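Local coordinates for protein glycoside hydrolase family 31 (Kribbella flavida DSM 17836, PDB 5X3I) that hydrolyses the alpha-1,3-glucosidic linkages of the cyclic tetrasaccharide cyclobis-(1-6)-alpha-nigerosyl to yield isomaltose, with a strong preference for the alpha-(1-3)-isomaltosyl moiety, at residues G467-G472 against V516-A521; H529-A534 against I559-W564; Q340-W345 against I390-P395. The protein carries 1 engineered substitution. One frame throughout, in Å; residues are numbered along the deposited sequence.

Overall arrangement
All three contacts are buried and belong to one parallel eight-stranded TIM barrel. Contacts 1 and 2 each join neighbouring barrel strands, and their centres lie about 9 Å apart; strands 517-519 and 531-533 are themselves paired, so the two contacts run on across the same sheet. Contact 3 differs: strand 388-393, which pairs with strand 467-470 of contact 1, meets a loop rather than a strand, and the centre of contact 3 lies about 19 Å from the centre of the chain, against 10 and 9 Å for the others. Contact 1 carries charged side chains into the active site, contact 2 is backbone bonding with aliphatic groups packed on aromatic residues, and contact 3 rests on one glutamine amide and apolar side chains.

Contact 1. Residues G467-G472 against V516-A521; sequences GFKTAG and VTFSRA. Engineered in segment 467-472: Ala471 (natural residue Asp). With GOL (glycerol), chain N.
Strands 467-470 and 517-519 run parallel, their axes 15° apart and 4.4 Å at closest approach, as neighbouring staves of the TIM barrel. Phe468 sits between two backbone bonds, its N giving to Val516 O (3.2 Å) and its O receiving Phe518 N (2.9 Å). Thr470 N reaches Phe518 O only by a weak bond, bent to 130°. Where the strands end a water takes over: it donates to Thr470 O and Gly472 O and accepts from Ala521 N, tying the two diverging chains together.

Phe468, Thr470, Thr517 and Ser519 start toward the face of the sheet where helix 496-510 packs; there Thr470 OG1 and Ser519 OG lie 2.7 Å apart. Lys469 and Phe518 start toward the other face, inside the barrel, and run side by side in the same direction. With CG anti to the backbone N (chi1 173°) and every later torsion extended, Lys469 passes along the edge of the Phe518 ring, CG 3.8 Å from CD1. Its NZ bonds to O3 of a glycerol and forms a salt bridge with Glu334.

The glycerol, probably from the crystallisation liquor, lies in the active site beside Ala471, an engineered residue in place of the aspartate inferred to be the nucleophile. The guanidinium of Arg520 is salt-bridged through NE to Glu474, an active-site residue by similarity. Gly472 N lies 3.4 Å above one face of that group, offset toward its rim, while glycerol O2, in plane at the edge, accepts a hydrogen bond from Arg520 NH1 at 3.0 Å.

Contact 2. Residues H529-A534 against I559-W564; sequences HGIFWA and IVYWGW
Three backbone hydrogen bonds join Phe532 and Ala534 to Tyr561 and Gly563. Phe532 N donates to Tyr561 O (2.9 Å), Phe532 O receives Gly563 N, and Ala534 N reaches Gly563 O by a more bent bond of 131°. CA-H...O contacts accompany them, that of Trp533 CA to Gly563 O at 3.1 Å. One water extends the join at the N-terminal side of this pairing: it accepts from Tyr561 N and lies within donating reach of Gly530 O.

This parallel pairing, with axes 4.7 Å apart and 30° between them, closes a beta-alpha-beta unit of the TIM barrel: strand 531-533, helix 541-556, strand 562-565.

The apolar contacts are spread along both segments. Ile559 CG2 meets Phe532 CD1 at 3.8 Å, the two side chains crossing at about a right angle. With CG1 anti to the carbonyl carbon (chi1 -54°), Ile531 has its CG2 methyl anti to the backbone N, 3.3 Å from Tyr561 O, and sets CG1 against Tyr561 CB. Ala534 CB touches two tryptophans, 3.9 Å from both Trp562 CZ2 and Trp564 CB. A valine in place of Trp562 would probably open a gap beside that methyl and leave Glu191 without its indole N-H partner.

On the opposite face of the strand from Phe532, Trp533 touches Gly563 O through CB, at 3.5 Å, and its indole then leads away from strand 562-565. There it stacks on Phe518 and takes a cation-pi contact from Lys469, close to the engineered Ala471.

Contact 3. Residues Q340-W345 against I390-P395; sequences QGITIW and ILWQIP
Gln393 NE2 is held between two carbonyl oxygens, donating to Ile342 O at 3.0 Å across the contact and to Trp392 O at 2.9 Å within its own segment, which accounts for both of its hydrogens. The amide N-H approaches Ile342 O nearly along the line of the carbonyl, with a C=O...N angle of 163°, although the oxygen lies 22° out of the Gln393 amide plane. Gln393 folds back at chi2 (-74°), and this bend lets NE2 reach its own neighbour's carbonyl and the loop together. Arg456 NE bonds to OE1 at the other end of the amide, fixing the rotation of the group. A water 3.3 Å from Ile342 O accepts from Ile394 N and may also donate to Ile342 O, a possible second link between loop and strand segment.

Strand 388-393 is the third strand of the TIM barrel, and residues 340-345 belong to the loop that follows the second, strand 330-333. The loop is joined to the strand by side chains and perhaps by this water, with no direct backbone-to-backbone bond between the two segments.

The other contacts are apolar. Ile342 CG2 abuts the indole edge of Trp392, near the ring plane and equally close to CE3 and CZ3 (3.6 Å), while CG1 of the same residue meets Ile394 CG2 more loosely, at 4.2 Å. The far edge of the Trp392 ring system faces the active site, where NE1 bonds to the glycerol beside the engineered Ala471. Farther back along the strand, Leu391 CD2 touches Trp345 CH2 at 4.2 Å, the two side chains standing roughly perpendicular.

Contact 1. Residues G467-G472 against V516-A521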
loop_
_atom_site.group_PDB
_atom_site.type_symbol
_atom_site.label_atom_id
_atom_site.label_comp_id
_atom_site.label_asym_id
_atom_site.label_seq_id
_atom_site.Cartn_x
_atom_site.Cartn_y
_atom_site.Cartn_z
ATOM N N GLY A 467 -4.997 12.294 14.171
ATOM C CA GLY A 467 -4.884 11.614 12.889
ATOM C C GLY A 467 -5.418 10.203 12.947
ATOM O O GLY A 467 -5.791 9.731 14.009
ATOM N N PHE A 468 -5.455 9.535 11.805
ATOM C CA PHE A 468 -5.953 8.168 11.751
ATOM C C PHE A 468 -5.004 7.304 10.950
ATOM O O PHE A 468 -4.534 7.704 9.890
ATOM C CB PHE A 468 -7.354 8.114 11.144
ATOM C CG PHE A 468 -8.405 8.759 11.987
ATOM C CD1 PHE A 468 -8.857 10.038 11.700
ATOM C CD2 PHE A 468 -8.936 8.092 13.077
ATOM C CE1 PHE A 468 -9.829 10.638 12.487
ATOM C CE2 PHE A 468 -9.901 8.679 13.863
ATOM C CZ PHE A 468 -10.351 9.954 13.565
ATOM N N LYS A 469 -4.736 6.106 11.439
ATOM C CA LYS A 469 -3.931 5.225 10.650
ATOM C C LYS A 469 -4.963 4.464 9.855
ATOM O O LYS A 469 -5.579 3.517 10.359
ATOM C CB LYS A 469 -3.095 4.299 11.534
ATOM C CG LYS A 469 -2.332 3.197 10.801
ATOM C CD LYS A 469 -1.321 2.494 11.717
ATOM C CE LYS A 469 -0.409 1.542 10.928
ATOM N NZ LYS A 469 0.574 0.806 11.764
ATOM N N THR A 470 -5.061 4.793 8.578
ATOM C CA THR A 470 -6.146 4.213 7.826
ATOM C C THR A 470 -5.483 3.052 7.121
ATOM O O THR A 470 -4.959 3.173 6.019
ATOM C CB THR A 470 -6.708 5.245 6.823
ATOM O OG1 THR A 470 -5.629 6.108 6.407
ATOM C CG2 THR A 470 -7.784 6.117 7.468
ATOM N N ALA A 471 -5.606 1.908 7.769
ATOM C CA ALA A 471 -5.018 0.655 7.342
ATOM C C ALA A 471 -5.947 -0.040 6.354
ATOM O O ALA A 471 -7.131 0.220 6.361
ATOM C CB ALA A 471 -4.716 -0.212 8.523
ATOM N N GLY A 472 -5.405 -0.911 5.513
ATOM C CA GLY A 472 -6.223 -1.709 4.612
ATOM C C GLY A 472 -6.812 -0.907 3.472
ATOM O O GLY A 472 -6.223 0.069 3.027
ATOM N N VAL A 516 -4.177 14.466 8.458
ATOM C CA VAL A 516 -3.114 13.520 8.630
ATOM C C VAL A 516 -3.754 12.146 8.733
ATOM O O VAL A 516 -4.149 11.719 9.793
ATOM C CB VAL A 516 -2.280 13.826 9.928
ATOM C CG1 VAL A 516 -1.200 12.784 10.148
ATOM C CG2 VAL A 516 -1.671 15.223 9.875
ATOM N N THR A 517 -3.667 11.403 7.636
ATOM C CA THR A 517 -4.071 10.013 7.560
ATOM C C THR A 517 -2.741 9.314 7.340
ATOM O O THR A 517 -1.788 9.937 6.883
ATOM C CB THR A 517 -5.079 9.708 6.392
ATOM O OG1 THR A 517 -4.610 10.305 5.183
ATOM C CG2 THR A 517 -6.468 10.259 6.695
ATOM N N PHE A 518 -2.661 8.059 7.748
ATOM C CA PHE A 518 -1.457 7.276 7.620
ATOM C C PHE A 518 -1.892 5.947 6.978
ATOM O O PHE A 518 -2.512 5.125 7.641
ATOM C CB PHE A 518 -0.850 7.118 9.019
ATOM C CG PHE A 518 0.500 6.447 9.080
ATOM C CD1 PHE A 518 0.662 5.277 9.783
ATOM C CD2 PHE A 518 1.616 7.027 8.525
ATOM C CE1 PHE A 518 1.917 4.669 9.899
ATOM C CE2 PHE A 518 2.871 6.423 8.632
ATOM C CZ PHE A 518 3.018 5.248 9.330
ATOM N N SER A 519 -1.514 5.728 5.722
ATOM C CA SER A 519 -2.090 4.656 4.890
ATOM C C SER A 519 -1.006 3.793 4.245
ATOM O O SER A 519 0.056 4.292 3.939
ATOM C CB SER A 519 -2.966 5.240 3.777
ATOM O OG SER A 519 -3.940 6.138 4.252
ATOM N N ARG A 520 -1.226 2.491 4.131
ATOM C CA ARG A 520 -0.381 1.633 3.299
ATOM C C ARG A 520 -0.814 1.585 1.822
ATOM O O ARG A 520 0.014 1.490 0.934
ATOM C CB ARG A 520 -0.301 0.227 3.890
ATOM C CG ARG A 520 -1.553 -0.619 3.734
ATOM C CD ARG A 520 -1.450 -1.909 4.524
ATOM N NE ARG A 520 -2.602 -2.762 4.285
ATOM C CZ ARG A 520 -2.980 -3.765 5.067
ATOM N NH1 ARG A 520 -2.307 -4.041 6.178
ATOM N NH2 ARG A 520 -4.042 -4.490 4.735
ATOM N N ALA A 521 -2.120 1.656 1.584
ATOM C CA ALA A 521 -2.700 1.368 0.283
ATOM C C ALA A 521 -3.099 2.629 -0.446
ATOM O O ALA A 521 -3.439 3.631 0.170
ATOM C CB ALA A 521 -3.894 0.462 0.424
HETATM C C1 GOL N . -2.004 -2.352 9.374
HETATM O O1 GOL N . -2.457 -2.230 10.702
HETATM C C2 GOL N . -0.835 -3.323 9.288
HETATM O O2 GOL N . -0.244 -3.080 8.071
HETATM C C3 GOL N . 0.069 -3.175 10.531
HETATM O O3 GOL N . 0.805 -2.008 10.556
HETATM O O HOH W 1 -4.129 1.587 3.815
#

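Contact 2. Residues H529-A534 against I559-W564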
loop_
_atom_site.group_PDB
_atom_site.type_symbol
_atom_site.label_atom_id
_atom_site.label_comp_id
_atom_site.label_asym_id
_atom_site.label_seq_id
_atom_site.Cartn_x
_atom_site.Cartn_y
_atom_site.Cartn_z
ATOM N N HIS A 529 -3.578 12.843 -0.441
ATOM C CA HIS A 529 -4.136 12.494 0.858
ATOM C C HIS A 529 -3.205 11.847 1.877
ATOM O O HIS A 529 -3.077 10.630 1.928
ATOM C CB HIS A 529 -5.319 11.549 0.604
ATOM C CG HIS A 529 -6.267 12.055 -0.438
ATOM N ND1 HIS A 529 -7.122 13.108 -0.212
ATOM C CD2 HIS A 529 -6.479 11.664 -1.719
ATOM C CE1 HIS A 529 -7.828 13.343 -1.302
ATOM N NE2 HIS A 529 -7.460 12.479 -2.231
ATOM N N GLY A 530 -2.768 12.643 2.840
ATOM C CA GLY A 530 -2.029 12.134 3.973
ATOM C C GLY A 530 -0.664 11.521 3.760
ATOM O O GLY A 530 0.080 11.864 2.850
ATOM N N ILE A 531 -0.349 10.598 4.655
ATOM C CA ILE A 531 0.960 10.003 4.783
ATOM C C ILE A 531 0.850 8.517 4.446
ATOM O O ILE A 531 -0.211 7.915 4.610
ATOM C CB ILE A 531 1.502 10.198 6.215
ATOM C CG1 ILE A 531 1.467 11.687 6.592
ATOM C CG2 ILE A 531 2.892 9.656 6.364
ATOM C CD1 ILE A 531 1.915 11.968 7.985
ATOM N N PHE A 532 1.949 7.937 3.982
ATOM C CA PHE A 532 1.971 6.549 3.558
ATOM C C PHE A 532 3.141 5.822 4.193
ATOM O O PHE A 532 4.198 6.402 4.415
ATOM C CB PHE A 532 2.003 6.471 2.023
ATOM C CG PHE A 532 0.776 7.062 1.395
ATOM C CD1 PHE A 532 0.691 8.425 1.161
ATOM C CD2 PHE A 532 -0.329 6.278 1.136
ATOM C CE1 PHE A 532 -0.445 8.979 0.656
ATOM C CE2 PHE A 532 -1.477 6.841 0.621
ATOM C CZ PHE A 532 -1.524 8.202 0.381
ATOM N N TRP A 533 2.930 4.558 4.527
ATOM C CA TRP A 533 4.027 3.730 4.980
ATOM C C TRP A 533 4.061 2.428 4.176
ATOM O O TRP A 533 3.048 1.998 3.628
ATOM C CB TRP A 533 3.941 3.462 6.495
ATOM C CG TRP A 533 3.263 2.197 6.916
ATOM C CD1 TRP A 533 3.866 1.020 7.267
ATOM C CD2 TRP A 533 1.854 1.984 7.075
ATOM N NE1 TRP A 533 2.927 0.090 7.617
ATOM C CE2 TRP A 533 1.682 0.656 7.518
ATOM C CE3 TRP A 533 0.721 2.789 6.894
ATOM C CZ2 TRP A 533 0.421 0.105 7.762
ATOM C CZ3 TRP A 533 -0.529 2.243 7.139
ATOM C CH2 TRP A 533 -0.668 0.905 7.558
ATOM N N ALA A 534 5.234 1.811 4.133
ATOM C CA ALA A 534 5.533 0.729 3.195
ATOM C C ALA A 534 4.832 -0.594 3.502
ATOM O O ALA A 534 4.981 -1.537 2.750
ATOM C CB ALA A 534 7.023 0.509 3.125
ATOM N N ILE A 559 4.604 10.780 -4.072
ATOM C CA ILE A 559 4.226 10.462 -2.712
ATOM C C ILE A 559 5.311 11.085 -1.836
ATOM O O ILE A 559 6.446 10.614 -1.783
ATOM C CB ILE A 559 4.132 8.948 -2.450
ATOM C CG1 ILE A 559 3.073 8.281 -3.342
ATOM C CG2 ILE A 559 3.866 8.671 -0.956
ATOM C CD1 ILE A 559 1.664 8.739 -3.126
ATOM N N VAL A 560 4.924 12.139 -1.135
ATOM C CA VAL A 560 5.870 12.990 -0.415
ATOM C C VAL A 560 6.138 12.452 0.986
ATOM O O VAL A 560 7.282 12.194 1.354
ATOM C CB VAL A 560 5.394 14.442 -0.338
ATOM C CG1 VAL A 560 6.385 15.282 0.463
ATOM C CG2 VAL A 560 5.257 15.018 -1.746
ATOM N N TYR A 561 5.092 12.340 1.790
ATOM C CA TYR A 561 5.305 11.904 3.142
ATOM C C TYR A 561 5.194 10.390 3.226
ATOM O O TYR A 561 4.112 9.816 3.303
ATOM C CB TYR A 561 4.264 12.553 4.052
ATOM C CG TYR A 561 4.221 14.064 3.987
ATOM C CD1 TYR A 561 3.433 14.721 3.045
ATOM C CD2 TYR A 561 4.955 14.830 4.881
ATOM C CE1 TYR A 561 3.393 16.087 2.995
ATOM C CE2 TYR A 561 4.923 16.189 4.837
ATOM C CZ TYR A 561 4.142 16.822 3.901
ATOM O OH TYR A 561 4.116 18.182 3.881
ATOM N N TRP A 562 6.347 9.773 3.375
ATOM C CA TRP A 562 6.472 8.335 3.293
ATOM C C TRP A 562 7.428 7.843 4.355
ATOM O O TRP A 562 8.436 8.478 4.648
ATOM C CB TRP A 562 6.953 7.906 1.901
ATOM C CG TRP A 562 7.271 6.446 1.798
ATOM C CD1 TRP A 562 6.467 5.465 1.305
ATOM C CD2 TRP A 562 8.472 5.803 2.222
ATOM N NE1 TRP A 562 7.101 4.248 1.378
ATOM C CE2 TRP A 562 8.334 4.431 1.943
ATOM C CE3 TRP A 562 9.663 6.258 2.791
ATOM C CZ2 TRP A 562 9.331 3.510 2.226
ATOM C CZ3 TRP A 562 10.654 5.338 3.068
ATOM C CH2 TRP A 562 10.476 3.981 2.787
ATOM N N GLY A 563 7.121 6.674 4.889
ATOM C CA GLY A 563 7.930 6.031 5.904
ATOM C C GLY A 563 7.727 4.526 5.848
ATOM O O GLY A 563 7.069 4.018 4.942
ATOM N N TRP A 564 8.321 3.818 6.801
ATOM C CA TRP A 564 8.258 2.362 6.865
ATOM C C TRP A 564 8.426 1.928 8.311
ATOM O O TRP A 564 8.850 2.730 9.131
ATOM C CB TRP A 564 9.337 1.721 5.979
ATOM C CG TRP A 564 10.763 1.955 6.449
ATOM C CD1 TRP A 564 11.372 3.153 6.654
ATOM C CD2 TRP A 564 11.749 0.955 6.739
ATOM N NE1 TRP A 564 12.662 2.971 7.083
ATOM C CE2 TRP A 564 12.923 1.628 7.133
ATOM C CE3 TRP A 564 11.748 -0.440 6.715
ATOM C CZ2 TRP A 564 14.085 0.949 7.496
ATOM C CZ3 TRP A 564 12.903 -1.109 7.076
ATOM C CH2 TRP A 564 14.054 -0.416 7.457
HETATM O O HOH W 2 2.477 11.759 0.918
#

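Contact 3. Residues Q340-W345 against I390-P395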
loop_
_atom_site.group_PDB
_atom_site.type_symbol
_atom_site.label_atom_id
_atom_site.label_comp_id
_atom_site.label_asym_id
_atom_site.label_seq_id
_atom_site.Cartn_x
_atom_site.Cartn_y
_atom_site.Cartn_z
ATOM N N GLN A 340 -15.028 -4.289 17.487
ATOM C CA GLN A 340 -16.216 -4.671 16.761
ATOM C C GLN A 340 -16.458 -3.656 15.650
ATOM O O GLN A 340 -16.073 -3.901 14.518
ATOM C CB GLN A 340 -17.414 -4.805 17.713
ATOM C CG GLN A 340 -17.247 -5.995 18.670
ATOM C CD GLN A 340 -18.487 -6.338 19.482
ATOM O OE1 GLN A 340 -19.576 -5.826 19.249
ATOM N NE2 GLN A 340 -18.310 -7.217 20.458
ATOM N N GLY A 341 -16.970 -2.511 15.987
ATOM C CA GLY A 341 -17.091 -1.448 15.040
ATOM C C GLY A 341 -15.833 -0.653 14.734
ATOM O O GLY A 341 -15.779 -0.028 13.743
ATOM N N ILE A 342 -14.856 -0.692 15.638
ATOM C CA ILE A 342 -13.608 0.019 15.503
ATOM C C ILE A 342 -13.856 1.513 15.365
ATOM O O ILE A 342 -13.218 2.177 14.602
ATOM C CB ILE A 342 -12.730 -0.484 14.342
ATOM C CG1 ILE A 342 -12.958 -1.958 14.035
ATOM C CG2 ILE A 342 -11.265 -0.218 14.596
ATOM C CD1 ILE A 342 -12.504 -2.934 15.078
ATOM N N THR A 343 -14.817 2.007 16.110
ATOM C CA THR A 343 -15.083 3.410 16.191
ATOM C C THR A 343 -15.443 3.807 17.619
ATOM O O THR A 343 -15.871 4.881 17.854
ATOM C CB THR A 343 -16.139 3.865 15.151
ATOM O OG1 THR A 343 -16.182 5.277 15.079
ATOM C CG2 THR A 343 -17.481 3.315 15.519
ATOM N N ILE A 344 -15.213 2.904 18.554
ATOM C CA ILE A 344 -15.513 3.133 19.974
ATOM C C ILE A 344 -14.393 2.595 20.885
ATOM O O ILE A 344 -13.872 1.519 20.637
ATOM C CB ILE A 344 -16.863 2.458 20.352
ATOM C CG1 ILE A 344 -18.034 3.181 19.684
ATOM C CG2 ILE A 344 -17.063 2.396 21.864
ATOM C CD1 ILE A 344 -19.359 2.478 19.852
ATOM N N TRP A 345 -14.003 3.344 21.916
ATOM C CA TRP A 345 -12.954 2.873 22.831
ATOM C C TRP A 345 -13.359 1.540 23.484
ATOM O O TRP A 345 -14.497 1.376 23.894
ATOM C CB TRP A 345 -12.665 3.907 23.927
ATOM C CG TRP A 345 -12.001 5.181 23.490
ATOM C CD1 TRP A 345 -12.609 6.366 23.182
ATOM C CD2 TRP A 345 -10.596 5.409 23.357
ATOM N NE1 TRP A 345 -11.666 7.315 22.853
ATOM C CE2 TRP A 345 -10.423 6.749 22.950
ATOM C CE3 TRP A 345 -9.467 4.610 23.541
ATOM C CZ2 TRP A 345 -9.173 7.298 22.725
ATOM C CZ3 TRP A 345 -8.224 5.164 23.313
ATOM C CH2 TRP A 345 -8.088 6.492 22.907
ATOM N N ILE A 390 -2.643 9.114 17.279
ATOM C CA ILE A 390 -3.169 8.566 16.031
ATOM C C ILE A 390 -3.906 7.258 16.308
ATOM O O ILE A 390 -3.345 6.358 16.920
ATOM C CB ILE A 390 -2.047 8.291 15.007
ATOM C CG1 ILE A 390 -1.100 9.488 14.874
ATOM C CG2 ILE A 390 -2.638 7.830 13.653
ATOM C CD1 ILE A 390 -1.756 10.702 14.331
ATOM N N LEU A 391 -5.149 7.157 15.856
ATOM C CA LEU A 391 -5.960 5.957 16.075
ATOM C C LEU A 391 -6.121 5.110 14.798
ATOM O O LEU A 391 -6.368 5.638 13.724
ATOM C CB LEU A 391 -7.340 6.343 16.607
ATOM C CG LEU A 391 -7.366 7.089 17.949
ATOM C CD1 LEU A 391 -8.807 7.346 18.378
ATOM C CD2 LEU A 391 -6.587 6.333 19.016
ATOM N N TRP A 392 -5.999 3.801 14.949
ATOM C CA TRP A 392 -6.122 2.850 13.846
ATOM C C TRP A 392 -7.544 2.782 13.303
ATOM O O TRP A 392 -8.509 2.890 14.052
ATOM C CB TRP A 392 -5.671 1.471 14.323
ATOM C CG TRP A 392 -5.593 0.351 13.307
ATOM C CD1 TRP A 392 -4.539 0.052 12.489
ATOM C CD2 TRP A 392 -6.571 -0.670 13.082
ATOM N NE1 TRP A 392 -4.820 -1.068 11.746
ATOM C CE2 TRP A 392 -6.060 -1.533 12.093
ATOM C CE3 TRP A 392 -7.837 -0.929 13.612
ATOM C CZ2 TRP A 392 -6.771 -2.632 11.621
ATOM C CZ3 TRP A 392 -8.539 -2.024 13.145
ATOM C CH2 TRP A 392 -8.005 -2.860 12.155
ATOM N N GLN A 393 -7.645 2.584 11.993
ATOM C CA GLN A 393 -8.906 2.435 11.293
ATOM C C GLN A 393 -8.803 1.367 10.204
ATOM O O GLN A 393 -7.718 1.106 9.673
ATOM C CB GLN A 393 -9.335 3.754 10.661
ATOM C CG GLN A 393 -9.783 4.803 11.642
ATOM C CD GLN A 393 -11.145 4.483 12.207
ATOM O OE1 GLN A 393 -12.159 4.668 11.543
ATOM N NE2 GLN A 393 -11.171 3.979 13.429
ATOM N N ILE A 394 -9.945 0.763 9.894
ATOM C CA ILE A 394 -10.079 -0.187 8.801
ATOM C C ILE A 394 -11.420 0.094 8.108
ATOM O O ILE A 394 -12.398 0.388 8.773
ATOM C CB ILE A 394 -9.989 -1.652 9.328
ATOM C CG1 ILE A 394 -9.962 -2.667 8.181
ATOM C CG2 ILE A 394 -11.109 -1.952 10.314
ATOM C CD1 ILE A 394 -8.601 -2.833 7.545
ATOM N N PRO A 395 -11.474 0.009 6.766
ATOM C CA PRO A 395 -12.750 0.312 6.105
ATOM C C PRO A 395 -13.621 -0.929 5.954
ATOM O O PRO A 395 -13.919 -1.339 4.827
ATOM C CB PRO A 395 -12.311 0.835 4.739
ATOM C CG PRO A 395 -11.062 0.038 4.458
ATOM C CD PRO A 395 -10.382 -0.163 5.792
HETATM O O HOH W 3 -12.350 1.533 11.534
#